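Local coordinates for PKS (Streptomyces albus, PDB 4OQJ), which probably extends polyketide chains by condensing acyl units held on carrier protein, as a ketosynthase of the oxazolomycin pathway, at residues L82-A85 and D86-D89; E101-P105 and Q106-F110; G122-P125 and Q126-E129; P584-E587 and L588-H592; A596-A599 and V600-T604. One frame throughout, in Å; residues are numbered along the deposited sequence. Where two conformers were deposited one is given.

Interaction 1: residues L82-A85 and D86-D89; sequences LVDA and DKFD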
# COMPACT_ATOMS: atom_id res chain seq x y z
N LEU A 82 -0.15 16.79 20.79
CA LEU A 82 -1.02 15.71 21.20
C LEU A 82 -0.73 15.35 22.66
O LEU A 82 0.33 14.82 22.98
CB LEU A 82 -0.83 14.49 20.31
CG LEU A 82 -1.69 13.28 20.71
CD1 LEU A 82 -3.17 13.62 20.58
CD2 LEU A 82 -1.32 12.08 19.84
N VAL A 83 -1.67 15.66 23.55
CA VAL A 83 -1.51 15.38 24.97
C VAL A 83 -1.46 13.87 25.21
O VAL A 83 -2.19 13.10 24.58
CB VAL A 83 -2.66 15.99 25.81
CG1 VAL A 83 -2.47 15.68 27.31
CG2 VAL A 83 -2.74 17.49 25.59
N ASP A 84 -0.57 13.46 26.12
CA ASP A 84 -0.43 12.06 26.53
C ASP A 84 -0.01 11.14 25.40
O ASP A 84 -0.32 9.95 25.42
CB ASP A 84 -1.74 11.55 27.15
CG ASP A 84 -1.92 12.01 28.59
OD1 ASP A 84 -0.92 12.34 29.27
OD2 ASP A 84 -3.08 12.03 29.05
N ALA A 85 0.72 11.68 24.43
CA ALA A 85 1.28 10.85 23.37
C ALA A 85 2.23 9.78 23.94
O ALA A 85 2.48 8.76 23.30
CB ALA A 85 1.99 11.72 22.36
N ASP A 86 2.76 10.03 25.13
CA ASP A 86 3.68 9.11 25.81
C ASP A 86 2.98 7.99 26.58
O ASP A 86 3.64 7.08 27.08
CB ASP A 86 4.56 9.91 26.78
CG ASP A 86 3.75 10.58 27.89
OD1 ASP A 86 2.62 11.05 27.62
OD2 ASP A 86 4.23 10.63 29.04
N LYS A 87 1.65 8.06 26.70
CA LYS A 87 0.89 7.11 27.52
C LYS A 87 0.47 5.89 26.70
O LYS A 87 0.14 6.01 25.52
CB LYS A 87 -0.34 7.78 28.12
CG LYS A 87 -0.04 9.07 28.90
CD LYS A 87 0.89 8.82 30.07
CE LYS A 87 0.98 10.05 31.00
NZ LYS A 87 1.37 11.29 30.27
N PHE A 88 0.47 4.71 27.32
CA PHE A 88 0.13 3.48 26.61
C PHE A 88 -0.20 2.34 27.58
O PHE A 88 0.55 2.08 28.53
CB PHE A 88 1.28 3.08 25.68
CG PHE A 88 1.08 1.79 24.93
CD1 PHE A 88 0.12 1.69 23.95
CD2 PHE A 88 1.90 0.69 25.19
CE1 PHE A 88 -0.06 0.51 23.23
CE2 PHE A 88 1.74 -0.50 24.49
CZ PHE A 88 0.76 -0.60 23.51
N ASP A 89 -1.33 1.68 27.32
CA ASP A 89 -1.80 0.60 28.20
C ASP A 89 -1.18 -0.72 27.79
O ASP A 89 -1.83 -1.57 27.16
CB ASP A 89 -3.32 0.51 28.17
CG ASP A 89 -3.89 -0.35 29.29
OD1 ASP A 89 -3.18 -1.21 29.88
OD2 ASP A 89 -5.09 -0.17 29.60
O HOH W 1 2.28 6.05 23.74

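Interaction 2: residues E101-P105 and Q106-F110; sequences ELIDP and QQRQF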
# COMPACT_ATOMS: atom_id res chain seq x y z
N GLU A 101 8.42 0.65 26.04
CA GLU A 101 9.37 1.75 25.98
C GLU A 101 10.06 1.81 24.62
O GLU A 101 10.33 2.89 24.10
CB GLU A 101 10.41 1.60 27.09
CG GLU A 101 11.57 2.59 27.02
CD GLU A 101 12.51 2.46 28.20
OE1 GLU A 101 13.71 2.16 27.99
OE2 GLU A 101 12.05 2.65 29.35
N LEU A 102 10.34 0.65 24.04
CA LEU A 102 11.01 0.60 22.75
C LEU A 102 10.09 1.00 21.58
O LEU A 102 10.57 1.57 20.60
CB LEU A 102 11.56 -0.80 22.50
CG LEU A 102 12.81 -1.21 23.28
CD1 LEU A 102 13.26 -2.59 22.84
CD2 LEU A 102 13.95 -0.21 23.11
N ILE A 103 8.80 0.70 21.68
CA ILE A 103 7.89 0.94 20.56
C ILE A 103 7.68 2.44 20.32
O ILE A 103 7.39 3.20 21.25
CB ILE A 103 6.52 0.27 20.78
CG1 ILE A 103 6.67 -1.24 20.93
CG2 ILE A 103 5.59 0.54 19.59
CD1 ILE A 103 5.40 -1.97 21.39
N ASP A 104 7.87 2.84 19.07
CA ASP A 104 7.57 4.18 18.61
C ASP A 104 6.19 4.61 19.14
O ASP A 104 5.21 3.90 18.95
CB ASP A 104 7.63 4.22 17.08
CG ASP A 104 7.28 5.59 16.47
OD1 ASP A 104 7.10 6.58 17.20
OD2 ASP A 104 7.22 5.67 15.21
N PRO A 105 6.11 5.76 19.83
CA PRO A 105 4.80 6.26 20.26
C PRO A 105 3.78 6.37 19.13
O PRO A 105 2.59 6.22 19.39
CB PRO A 105 5.12 7.67 20.80
CG PRO A 105 6.56 7.64 21.13
CD PRO A 105 7.21 6.66 20.21
N GLN A 106 4.21 6.61 17.90
CA GLN A 106 3.26 6.66 16.80
C GLN A 106 2.52 5.33 16.64
O GLN A 106 1.32 5.32 16.34
CB GLN A 106 3.97 7.03 15.50
CG GLN A 106 4.64 8.39 15.54
CD GLN A 106 5.31 8.74 14.23
OE1 GLN A 106 4.95 9.72 13.57
NE2 GLN A 106 6.28 7.92 13.83
N GLN A 107 3.23 4.22 16.84
CA GLN A 107 2.64 2.88 16.68
C GLN A 107 1.79 2.53 17.89
O GLN A 107 0.75 1.90 17.75
CB GLN A 107 3.74 1.82 16.48
CG GLN A 107 4.52 2.05 15.19
CD GLN A 107 5.30 0.85 14.69
OE1 GLN A 107 4.95 -0.31 14.96
NE2 GLN A 107 6.35 1.12 13.93
N ARG A 108 2.21 2.96 19.08
CA ARG A 108 1.40 2.77 20.27
C ARG A 108 0.09 3.53 20.18
O ARG A 108 -0.98 2.99 20.47
CB ARG A 108 2.14 3.24 21.52
CG ARG A 108 3.25 2.28 21.97
CD ARG A 108 3.89 2.81 23.21
NE ARG A 108 5.20 3.43 23.02
CZ ARG A 108 5.66 4.44 23.76
NH1 ARG A 108 4.89 5.05 24.66
NH2 ARG A 108 6.91 4.87 23.59
N GLN A 109 0.17 4.79 19.77
CA GLN A 109 -1.03 5.60 19.64
C GLN A 109 -1.93 5.05 18.52
O GLN A 109 -3.16 5.08 18.64
CB GLN A 109 -0.66 7.06 19.38
CG GLN A 109 -0.05 7.73 20.59
CD GLN A 109 -1.06 7.99 21.68
OE1 GLN A 109 -2.14 8.49 21.42
NE2 GLN A 109 -0.70 7.65 22.91
N PHE A 110 -1.34 4.54 17.44
CA PHE A 110 -2.17 4.00 16.36
C PHE A 110 -2.90 2.76 16.85
O PHE A 110 -4.06 2.54 16.51
CB PHE A 110 -1.39 3.64 15.10
CG PHE A 110 -2.30 3.15 14.01
CD1 PHE A 110 -3.10 4.05 13.31
CD2 PHE A 110 -2.46 1.81 13.77
CE1 PHE A 110 -3.99 3.61 12.36
CE2 PHE A 110 -3.35 1.35 12.82
CZ PHE A 110 -4.11 2.24 12.11
O HOH W 2 7.42 3.66 13.36

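Interaction 3: residues G122-P125 and Q126-E129; sequences GYDP and QRGE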
# COMPACT_ATOMS: atom_id res chain seq x y z
N GLY A 122 -18.43 -1.25 16.90
CA GLY A 122 -19.19 -2.28 17.59
C GLY A 122 -18.69 -3.70 17.29
O GLY A 122 -19.43 -4.65 17.52
N TYR A 123 -17.45 -3.83 16.81
CA TYR A 123 -16.90 -5.15 16.46
C TYR A 123 -15.68 -5.51 17.30
O TYR A 123 -14.72 -4.75 17.40
CB TYR A 123 -16.54 -5.20 14.97
CG TYR A 123 -17.76 -5.33 14.10
CD1 TYR A 123 -18.45 -4.20 13.64
CD2 TYR A 123 -18.27 -6.58 13.77
CE1 TYR A 123 -19.59 -4.31 12.87
CE2 TYR A 123 -19.42 -6.71 13.02
CZ TYR A 123 -20.07 -5.58 12.56
OH TYR A 123 -21.20 -5.73 11.81
N ASP A 124 -15.76 -6.67 17.95
CA ASP A 124 -14.65 -7.29 18.65
C ASP A 124 -14.00 -8.31 17.71
O ASP A 124 -14.55 -9.40 17.48
CB ASP A 124 -15.13 -7.97 19.94
CG ASP A 124 -14.04 -8.75 20.66
OD1 ASP A 124 -12.85 -8.61 20.27
OD2 ASP A 124 -14.38 -9.50 21.61
N PRO A 125 -12.83 -7.98 17.14
CA PRO A 125 -12.26 -8.92 16.17
C PRO A 125 -11.76 -10.23 16.77
O PRO A 125 -11.40 -11.14 16.02
CB PRO A 125 -11.09 -8.14 15.56
CG PRO A 125 -11.22 -6.74 16.01
CD PRO A 125 -12.01 -6.77 17.29
N GLN A 126 -11.73 -10.35 18.10
CA GLN A 126 -11.35 -11.62 18.70
C GLN A 126 -12.46 -12.65 18.55
O GLN A 126 -12.26 -13.83 18.82
CB GLN A 126 -10.99 -11.46 20.18
CG GLN A 126 -9.80 -10.56 20.41
CD GLN A 126 -9.35 -10.56 21.86
OE1 GLN A 126 -10.16 -10.73 22.78
NE2 GLN A 126 -8.05 -10.40 22.08
N ARG A 127 -13.64 -12.21 18.14
CA ARG A 127 -14.76 -13.12 17.93
C ARG A 127 -15.32 -12.92 16.52
O ARG A 127 -15.01 -11.92 15.88
CB ARG A 127 -15.85 -12.89 18.97
CG ARG A 127 -15.46 -13.29 20.40
CD ARG A 127 -16.58 -12.92 21.40
NE ARG A 127 -16.55 -11.50 21.76
CZ ARG A 127 -17.55 -10.84 22.33
NH1 ARG A 127 -18.70 -11.46 22.60
NH2 ARG A 127 -17.42 -9.56 22.64
N GLY A 128 -16.11 -13.86 16.03
CA GLY A 128 -16.78 -13.68 14.75
C GLY A 128 -15.96 -14.14 13.56
O GLY A 128 -14.81 -14.56 13.70
N GLU A 129 -16.58 -14.05 12.38
CA GLU A 129 -16.00 -14.61 11.16
C GLU A 129 -15.58 -13.53 10.17
O GLU A 129 -15.16 -13.83 9.05
CB GLU A 129 -17.00 -15.56 10.48
O HOH W 3 -12.83 -10.79 23.18
O HOH W 4 -12.39 -13.78 15.19

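Interaction 4: residues P584-E587 and L588-H592; sequences PAAE and LLRGH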
# COMPACT_ATOMS: atom_id res chain seq x y z
N PRO A 584 -48.27 -33.20 30.19
CA PRO A 584 -48.42 -32.04 29.30
C PRO A 584 -47.73 -30.79 29.84
O PRO A 584 -47.74 -30.57 31.06
CB PRO A 584 -49.93 -31.85 29.22
CG PRO A 584 -50.50 -33.21 29.51
CD PRO A 584 -49.56 -33.83 30.50
N ALA A 585 -47.14 -30.00 28.96
CA ALA A 585 -46.43 -28.78 29.36
C ALA A 585 -47.34 -27.84 30.15
O ALA A 585 -46.92 -27.29 31.16
CB ALA A 585 -45.88 -28.07 28.13
N ALA A 586 -48.57 -27.67 29.68
CA ALA A 586 -49.53 -26.79 30.35
C ALA A 586 -49.77 -27.22 31.79
O ALA A 586 -49.98 -26.38 32.67
CB ALA A 586 -50.84 -26.76 29.59
N GLU A 587 -49.74 -28.53 32.03
CA GLU A 587 -49.91 -29.06 33.38
C GLU A 587 -48.71 -28.70 34.25
O GLU A 587 -48.88 -28.22 35.37
CB GLU A 587 -50.09 -30.58 33.33
CG GLU A 587 -51.53 -31.03 33.48
CD GLU A 587 -51.70 -32.52 33.28
OE1 GLU A 587 -51.04 -33.30 34.01
OE2 GLU A 587 -52.48 -32.91 32.38
N LEU A 588 -47.51 -28.94 33.75
CA LEU A 588 -46.30 -28.64 34.52
C LEU A 588 -46.14 -27.13 34.80
O LEU A 588 -45.71 -26.75 35.89
CB LEU A 588 -45.06 -29.15 33.78
CG LEU A 588 -44.82 -30.66 33.80
CD1 LEU A 588 -43.71 -31.03 32.84
CD2 LEU A 588 -44.49 -31.13 35.20
N LEU A 589 -46.50 -26.29 33.83
CA LEU A 589 -46.37 -24.84 33.99
C LEU A 589 -47.28 -24.30 35.09
O LEU A 589 -47.03 -23.24 35.66
CB LEU A 589 -46.71 -24.11 32.69
CG LEU A 589 -45.73 -24.17 31.52
CD1 LEU A 589 -46.33 -23.42 30.33
CD2 LEU A 589 -44.35 -23.59 31.88
N ARG A 590 -48.36 -25.03 35.36
CA ARG A 590 -49.33 -24.67 36.39
C ARG A 590 -48.96 -25.31 37.71
O ARG A 590 -49.51 -24.95 38.75
CB ARG A 590 -50.74 -25.13 35.99
CG ARG A 590 -51.44 -24.23 34.98
CD ARG A 590 -52.77 -24.80 34.47
NE ARG A 590 -52.82 -26.27 34.49
CZ ARG A 590 -53.37 -27.03 33.54
NH1 ARG A 590 -53.93 -26.49 32.47
NH2 ARG A 590 -53.36 -28.36 33.67
N GLY A 591 -48.04 -26.26 37.66
CA GLY A 591 -47.80 -27.14 38.80
C GLY A 591 -46.98 -26.54 39.92
O GLY A 591 -46.17 -25.63 39.72
N HIS A 592 -47.19 -27.08 41.12
CA HIS A 592 -46.43 -26.70 42.30
C HIS A 592 -45.56 -27.84 42.82
O HIS A 592 -44.77 -27.66 43.75
CB HIS A 592 -47.38 -26.27 43.42
CG HIS A 592 -48.04 -24.95 43.19
ND1 HIS A 592 -49.35 -24.84 42.77
CD2 HIS A 592 -47.59 -23.68 43.36
CE1 HIS A 592 -49.67 -23.57 42.67
NE2 HIS A 592 -48.63 -22.84 43.03

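Interaction 5: residues A596-A599 and V600-T604; sequences AAFA and VQYAT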
# COMPACT_ATOMS: atom_id res chain seq x y z
N ALA A 596 -42.79 -30.27 38.52
CA ALA A 596 -42.86 -28.93 37.95
C ALA A 596 -41.61 -28.14 38.28
O ALA A 596 -41.06 -27.45 37.43
CB ALA A 596 -44.10 -28.22 38.46
N ALA A 597 -41.15 -28.23 39.52
CA ALA A 597 -39.95 -27.52 39.95
C ALA A 597 -38.74 -28.06 39.19
O ALA A 597 -37.89 -27.29 38.77
CB ALA A 597 -39.75 -27.65 41.45
N PHE A 598 -38.67 -29.38 39.02
CA PHE A 598 -37.60 -29.96 38.23
C PHE A 598 -37.61 -29.42 36.80
O PHE A 598 -36.60 -28.90 36.32
CB PHE A 598 -37.70 -31.49 38.19
CG PHE A 598 -36.71 -32.11 37.26
CD1 PHE A 598 -35.40 -32.34 37.67
CD2 PHE A 598 -37.07 -32.45 35.97
CE1 PHE A 598 -34.48 -32.90 36.81
CE2 PHE A 598 -36.15 -33.01 35.11
CZ PHE A 598 -34.85 -33.23 35.53
N ALA A 599 -38.75 -29.54 36.13
CA ALA A 599 -38.89 -29.14 34.72
C ALA A 599 -38.40 -27.71 34.46
O ALA A 599 -37.60 -27.49 33.56
CB ALA A 599 -40.33 -29.28 34.28
N VAL A 600 -38.88 -26.76 35.25
CA VAL A 600 -38.47 -25.37 35.09
C VAL A 600 -36.96 -25.21 35.24
O VAL A 600 -36.33 -24.50 34.47
CB VAL A 600 -39.17 -24.45 36.10
CG1 VAL A 600 -38.71 -22.99 35.93
CG2 VAL A 600 -40.66 -24.53 35.92
N GLN A 601 -36.38 -25.89 36.23
CA GLN A 601 -34.96 -25.77 36.48
C GLN A 601 -34.14 -26.46 35.39
O GLN A 601 -33.13 -25.92 34.95
CB GLN A 601 -34.59 -26.34 37.86
CG GLN A 601 -35.04 -25.46 39.02
CD GLN A 601 -34.65 -26.03 40.38
OE1 GLN A 601 -33.63 -25.67 40.95
NE2 GLN A 601 -35.49 -26.89 40.91
N TYR A 602 -34.59 -27.64 34.95
CA TYR A 602 -33.91 -28.38 33.90
C TYR A 602 -33.92 -27.58 32.60
O TYR A 602 -32.89 -27.45 31.94
CB TYR A 602 -34.57 -29.76 33.67
CG TYR A 602 -33.92 -30.54 32.55
CD1 TYR A 602 -32.77 -31.30 32.78
CD2 TYR A 602 -34.44 -30.53 31.27
CE1 TYR A 602 -32.17 -32.02 31.76
CE2 TYR A 602 -33.85 -31.24 30.24
CZ TYR A 602 -32.71 -31.98 30.49
OH TYR A 602 -32.11 -32.70 29.47
N ALA A 603 -35.08 -27.04 32.25
CA ALA A 603 -35.19 -26.25 31.03
C ALA A 603 -34.30 -25.01 31.09
O ALA A 603 -33.70 -24.63 30.09
CB ALA A 603 -36.63 -25.87 30.80
N THR A 604 -34.23 -24.37 32.26
CA THR A 604 -33.36 -23.19 32.42
C THR A 604 -31.89 -23.60 32.21
O THR A 604 -31.15 -22.94 31.48
CB THR A 604 -33.53 -22.53 33.81
OG1 THR A 604 -34.87 -22.08 33.99
CG2 THR A 604 -32.59 -21.35 33.97

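Interaction 1: residues L82-A85 and D86-D89
Lys87 meets Asp84 through a salt bridge in which the ammonium group reaches back three residues along the chain. Lys87 NZ lies 2.7 Å from Asp84 OD1, on the anti side of that oxygen and 35° out of the carboxylate plane. The same nitrogen also pairs with its sequence neighbour, Lys87 NZ lying 2.9 Å from Asp86 OD1 on the syn side, with a longer, weak bond to OD2. One lysine therefore bridges two acids, Asp84 and Asp86, whose OD1 atoms are only 4.1 Å apart, and its charge probably offsets their mutual repulsion. Bends at chi2 (-61°) and chi4 (-55°) curl the lysine chain back over Asp84, bringing Lys87 CG within 3.5 Å of Asp84 CB before NZ arrives at the carboxylate.

Backbone bonds shape the same stretch. A type II turn over Leu82-Ala85 runs into a type I turn over Asp84-Lys87, the latter closed by Lys87 N to Asp84 O at 3.0 Å. A water donates to the carbonyls of Ala85 and Lys87, at 2.8 Å from each O.

The network extends beyond the turn: Asp84 OD2 pairs with Arg701 and Asp86 OD2 with Arg703, so the two acids also hold the C-terminal part of the modelled chain. The stretch lies in the loop between strand 75-79 and helix 97-102, with Leu82 and Phe88 packing on helix 105-121.

Interaction 2: residues E101-P105 and Q106-F110
The guanidinium group of Arg108 carries the ring of Pro105 over one face, where Pro105 CG comes within 3.7 Å of Arg108 NH2. At its edge lies the carbonyl oxygen of Ile103, 8° from the guanidinium plane. Arg108 NE and NH2 both donate to this single Ile103 O, at 2.8 and 2.9 Å, a side-on grip that leaves NH1 to reach the carbonyl of His704. A turn at chi3 (-104°) swings the flat group back toward Ile103, while CG of the arginine rests against the isoleucine CG2.

This is the N-terminal end of helix 105-121, with Asp104 as its N-cap. The Asp104 carboxylate accepts from Gln106 N through Asp104 OD1 at 3.0 Å, the donor standing well above the carboxylate plane. Asp104 OD2 uses its syn lone pair for Gln106 NE2, 2.8 Å away and nearly straight at 170°; the same amide nitrogen also bonds to Gly139 O. A water links OD2 to Gln107 NE2, whereas Gln107 OE1 binds Arg175. Asp104 O receives Gln107 N and Arg108 N, starting the helical bonding. Tyr143 of helix 142-147 packs on Asp104, Pro105 and Arg108, and Thr166 of helix 157-167 on Ile103.

Interaction 3: residues G122-P125 and Q126-E129
OD2 of Asp124 is gripped by Arg127 from two nitrogens, NE at 3.0 Å and NH2 at 3.2 Å. The oxygen sits at the edge of the guanidinium group, 2° from its plane, but the carboxylate is turned 65° against that plane. NH2 uses the anti lone pair of OD2, whereas NE comes in on the anti side and tilted out of the carboxylate plane. A water donates to Asp124 OD2 at 2.6 Å as a third donor and donates as well to Gln126 OE1, tying the glutamine tip to the acid.

The other carboxylate oxygen serves the backbone: Asp124 OD1 accepts from Gln126 N at 3.0 Å, the donor standing above the carboxylate plane. With CG anti to the backbone N (chi1 174°), the Asp124 carboxylate lies beside the carbonyl carbon, where it reaches both Gln126 N and the Arg127 guanidinium. The result is an Asx turn joined to a type I turn over Asp124-Arg127, whose closing bond runs from Arg127 N to Asp124 O at 3.0 Å. The turn follows the Schellman motif that ends helix 105-121 at Gly122, on the way to strand 132-138.

Arg127 bends at chi3 to lay its guanidinium edge on the acid, while NH1 bonds to the carbonyl of Ala504. Pro125 O accepts from Asn181 and from a second water, which also donates to Gly128 O; the proline ring touches Leu182.

Interaction 4: residues P584-E587 and L588-H592
Residues 585-590 form a short helix, with Pro584 at the N-cap position, in which Leu588 N bonds to Pro584 O at 3.2 Å and Leu589 N to Ala585 O at 2.9 Å, while the bonds from Arg590 N to Ala586 O and Glu587 O are weak.

Arg590 folds back over the preceding turn. Its guanidinium group lies with one face over the backbone: Ala586 O is 3.4 Å above the plane of the Arg590 guanidinium and Glu587 N somewhat farther, both offset toward the rim. Arg590 NE and Ala586 O are also 3.4 Å apart, yet the angle is too poor for a hydrogen bond, because the oxygen lies over the guanidinium face, where the N-H bonds do not point. The bend at chi3 (-28°), well away from a staggered position, brings Arg590 NH2 within 3.2 Å of Glu587 CG. That is a tight approach to the aliphatic part of the glutamate, and on an exposed pair of side chains the exact placement is somewhat uncertain. The carboxylate and guanidinium planes are 13° apart, but Glu587 OE2 remains 4.8 Å from Arg590 NH2, and any electrostatic attraction is probably modest.

Leu589 CG lies close to Ala585 O as the side chain leaves the helix. Glu587 and Arg590 are on the exposed side of the helix, whereas the leucines face protein. Leu588 packs against Phe574 and Ala578 of helix 568-581 and Ala599 of helix 594-610; Leu589 meets Phe574 and also Ala560 and Tyr564 of helix 557-566.

Interaction 5: residues A596-A599 and V600-T604
Tyr602 packs on Phe598, one helical turn earlier. From its CB outward, the first atom, Tyr602 CB, lies over one face of the phenylalanine ring, 4.2 Å from the Phe598 ring centroid in a CH-pi contact and 3.9 Å from Phe598 CE2. CG of the tyrosine remains near CE2 and CZ, and Tyr602 CD1 approaches Phe598 CZ at 4.0 Å; beyond this the ring runs past its partner. The two aromatic planes are 20° apart but so far slid, with centroids separated by 5.6 Å, that the rings barely overlap. Both side chains have CG anti to the backbone N (chi1 174° for Phe598, 178° for Tyr602), which sends them out side by side in the same direction.

A second i to i+4 contact is polar. Gln601 NE2 folds back to Ala597 O at 3.2 Å, and Gln601 N donates to the same oxygen from the opposite face of the carbonyl plane. The amide's other end, OE1, bonds to Val551 N. Thr604 repeats this pattern, with OG1 and N both donating to Val600 O.

The contact lies within helix 594-610, whose sides meet different partners. Phe598 and Tyr602 rest on Leu632 of helix 627-635, while Val600 and Thr604 pack against helix 557-566 and, with Ala599 and Ala603, against Phe570 and Phe574 of helix 568-581.

How the interactions relate
All five contacts are local and follow one another in series; none encloses or crosses another. Interaction 1 shapes the loop after strand 75-79, and interaction 2 the junction of helices 97-102 and 105-121. Their centres are about 9 Å apart, and Gln109 NE2 packs beside the carbonyls of Asp84, Ala85 and Lys87. Interaction 3 follows the far end of helix 105-121, about 24 Å from interaction 2 between centres, and leads to strand 132-138 of the central sheet. Interactions 4 and 5 belong to a distant helical region; helices 585-590 and 594-610 are consecutive and touch where Leu588 and Gly591 meet Ala596.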